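Local coordinates for protein lipase (Acinetobacter baumannii, PDB 4OPM) that probably hydrolyses the ester bonds of lipids such as triacylglycerols, as a putative lipase of the alpha/beta hydrolase fold, at residues Lys164-Ser169 with Phe174-Lys179. Sequence-based numbering, arbitrary orientation. Where two conformers were deposited one is given.
Sequences KQLLVS and FNYLLK
L177 extends its two methyl branches from helix 173-181 over the carbonyl oxygen and CB of L166 and a methyl of V168, both on the preceding loop. CD1 reaches L166 O at 3.4 Å and L166 CB at 3.8 Å, while CD2 meets V168 CG2 at 3.9 Å, so the branches divide between the two loop residues. With CG of L177 anti to the backbone N (chi1 178°), the branch point is carried toward the loop, and the second torsion (66°) then parts the two methyls. The side chains of L166 and V168 each cross that of L177 at about a right angle. V168 was modelled in two conformers, so its share is less certain; in the one described its methyls also work separately, because CG1 approaches the start of the 174-179 segment, 4.0 Å from F174 N, whereas CG2 faces L177 and lies obliquely to the F174 ring. Within an alpha/beta hydrolase fold, this contact belongs to the largely helical insertion between strands 137-143 and 237-242, the usual place of a cap in this family; a short chain reversal after S169 brings the loop alongside the helix that follows it. Helix 190-220 backs both segments, with L167 resting on Q208 and V211, and F174 on M200. At the more exposed margin, Y176 leans toward the 3-10 segment, its CE2 3.5 Å from Q165 O, and the carbonyl oxygen stands oblique to the ring. The polar ends of these two residues, Q165 OE1 and Y176 OH, are 4.3 Å apart and are joined through one water. That water donates to Q165 OE1 at 2.8 Å and sits 2.7 Å from Y176 OH, in the plane of the tyrosine ring at its edge.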
loop_
_atom_site.group_PDB
_atom_site.type_symbol
_atom_site.label_atom_id
_atom_site.label_comp_id
_atom_site.label_asym_id
_atom_site.label_seq_id
_atom_site.Cartn_x
_atom_site.Cartn_y
_atom_site.Cartn_z
ATOM N N LYS A 164 8.371 -1.336 -16.045
ATOM C CA LYS A 164 7.644 -0.737 -17.171
ATOM C C LYS A 164 6.696 -1.750 -17.842
ATOM O O LYS A 164 5.688 -1.335 -18.413
ATOM C CB LYS A 164 8.611 -0.153 -18.209
ATOM C CG LYS A 164 9.320 1.090 -17.699
ATOM C CD LYS A 164 10.374 1.560 -18.690
ATOM C CE LYS A 164 11.117 2.769 -18.189
ATOM N NZ LYS A 164 10.310 4.009 -18.345
ATOM N N GLN A 165 7.015 -3.071 -17.765
ATOM C CA GLN A 165 6.177 -4.142 -18.342
ATOM C C GLN A 165 4.869 -4.318 -17.568
ATOM O O GLN A 165 3.933 -4.950 -18.070
ATOM C CB GLN A 165 6.937 -5.479 -18.361
ATOM C CG GLN A 165 8.225 -5.454 -19.203
ATOM C CD GLN A 165 8.868 -6.806 -19.367
ATOM O OE1 GLN A 165 8.605 -7.761 -18.628
ATOM N NE2 GLN A 165 9.772 -6.901 -20.323
ATOM N N LEU A 166 4.816 -3.779 -16.339
ATOM C CA LEU A 166 3.658 -3.883 -15.452
ATOM C C LEU A 166 2.723 -2.664 -15.557
ATOM O O LEU A 166 1.669 -2.642 -14.903
ATOM C CB LEU A 166 4.135 -4.074 -13.997
ATOM C CG LEU A 166 5.010 -5.312 -13.718
ATOM C CD1 LEU A 166 5.400 -5.375 -12.263
ATOM C CD2 LEU A 166 4.324 -6.603 -14.154
ATOM N N LEU A 167 3.103 -1.667 -16.377
ATOM C CA LEU A 167 2.310 -0.454 -16.610
ATOM C C LEU A 167 1.034 -0.775 -17.375
ATOM O O LEU A 167 1.085 -1.521 -18.357
ATOM C CB LEU A 167 3.139 0.554 -17.416
ATOM C CG LEU A 167 3.872 1.648 -16.662
ATOM C CD1 LEU A 167 4.749 1.108 -15.538
ATOM C CD2 LEU A 167 4.695 2.469 -17.612
ATOM N N VAL A 168 -0.101 -0.213 -16.948
ATOM C CA VAL A 168 -1.386 -0.409 -17.630
ATOM C C VAL A 168 -1.619 0.837 -18.504
ATOM O O VAL A 168 -1.999 1.888 -17.966
ATOM C CB VAL A 168 -2.554 -0.683 -16.643
ATOM C CG1 VAL A 168 -3.875 -0.866 -17.394
ATOM C CG2 VAL A 168 -2.261 -1.907 -15.762
ATOM N N SER A 169 -1.347 0.737 -19.815
ATOM C CA SER A 169 -1.443 1.855 -20.758
ATOM C C SER A 169 -2.443 1.599 -21.885
ATOM O O SER A 169 -2.841 2.543 -22.582
ATOM C CB SER A 169 -0.070 2.128 -21.372
ATOM O OG SER A 169 0.970 2.093 -20.409
ATOM N N PHE A 174 -4.314 -4.752 -18.021
ATOM C CA PHE A 174 -4.711 -5.043 -16.641
ATOM C C PHE A 174 -4.719 -6.553 -16.386
ATOM O O PHE A 174 -4.217 -6.976 -15.345
ATOM C CB PHE A 174 -6.055 -4.404 -16.287
ATOM C CG PHE A 174 -6.425 -4.425 -14.818
ATOM C CD1 PHE A 174 -5.444 -4.352 -13.830
ATOM C CD2 PHE A 174 -7.758 -4.448 -14.424
ATOM C CE1 PHE A 174 -5.792 -4.362 -12.474
ATOM C CE2 PHE A 174 -8.105 -4.459 -13.068
ATOM C CZ PHE A 174 -7.121 -4.415 -12.104
ATOM N N ASN A 175 -5.213 -7.359 -17.350
ATOM C CA ASN A 175 -5.191 -8.819 -17.230
ATOM C C ASN A 175 -3.752 -9.333 -17.094
ATOM O O ASN A 175 -3.497 -10.221 -16.271
ATOM C CB ASN A 175 -5.887 -9.496 -18.409
ATOM C CG ASN A 175 -7.347 -9.778 -18.134
ATOM O OD1 ASN A 175 -8.231 -9.349 -18.877
ATOM N ND2 ASN A 175 -7.639 -10.498 -17.050
ATOM N N TYR A 176 -2.808 -8.744 -17.861
ATOM C CA TYR A 176 -1.393 -9.121 -17.777
ATOM C C TYR A 176 -0.850 -8.822 -16.368
ATOM O O TYR A 176 -0.194 -9.673 -15.753
ATOM C CB TYR A 176 -0.551 -8.388 -18.848
ATOM C CG TYR A 176 0.914 -8.760 -18.762
ATOM C CD1 TYR A 176 1.379 -9.965 -19.284
ATOM C CD2 TYR A 176 1.820 -7.955 -18.072
ATOM C CE1 TYR A 176 2.715 -10.343 -19.154
ATOM C CE2 TYR A 176 3.162 -8.320 -17.943
ATOM C CZ TYR A 176 3.601 -9.519 -18.480
ATOM O OH TYR A 176 4.913 -9.898 -18.352
ATOM N N LEU A 177 -1.132 -7.610 -15.861
ATOM C CA LEU A 177 -0.688 -7.189 -14.528
ATOM C C LEU A 177 -1.204 -8.138 -13.446
ATOM O O LEU A 177 -0.417 -8.570 -12.599
ATOM C CB LEU A 177 -1.134 -5.747 -14.217
ATOM C CG LEU A 177 -0.755 -5.217 -12.824
ATOM C CD1 LEU A 177 0.758 -5.092 -12.675
ATOM C CD2 LEU A 177 -1.426 -3.889 -12.543
ATOM N N LEU A 178 -2.503 -8.487 -13.493
ATOM C CA LEU A 178 -3.110 -9.384 -12.497
ATOM C C LEU A 178 -2.418 -10.745 -12.477
ATOM O O LEU A 178 -2.244 -11.317 -11.395
ATOM C CB LEU A 178 -4.611 -9.577 -12.739
ATOM C CG LEU A 178 -5.485 -8.319 -12.663
ATOM C CD1 LEU A 178 -6.881 -8.596 -13.180
ATOM C CD2 LEU A 178 -5.575 -7.801 -11.270
ATOM N N LYS A 179 -1.994 -11.239 -13.661
ATOM C CA LYS A 179 -1.295 -12.527 -13.792
ATOM C C LYS A 179 0.079 -12.478 -13.119
ATOM O O LYS A 179 0.601 -13.525 -12.729
ATOM C CB LYS A 179 -1.147 -12.941 -15.266
ATOM C CG LYS A 179 -2.452 -13.490 -15.849
ATOM C CD LYS A 179 -2.352 -13.757 -17.352
ATOM C CE LYS A 179 -3.504 -14.587 -17.883
ATOM N NZ LYS A 179 -4.772 -13.814 -17.971
HETATM O O HOH W 1 6.552 -8.430 -16.864
#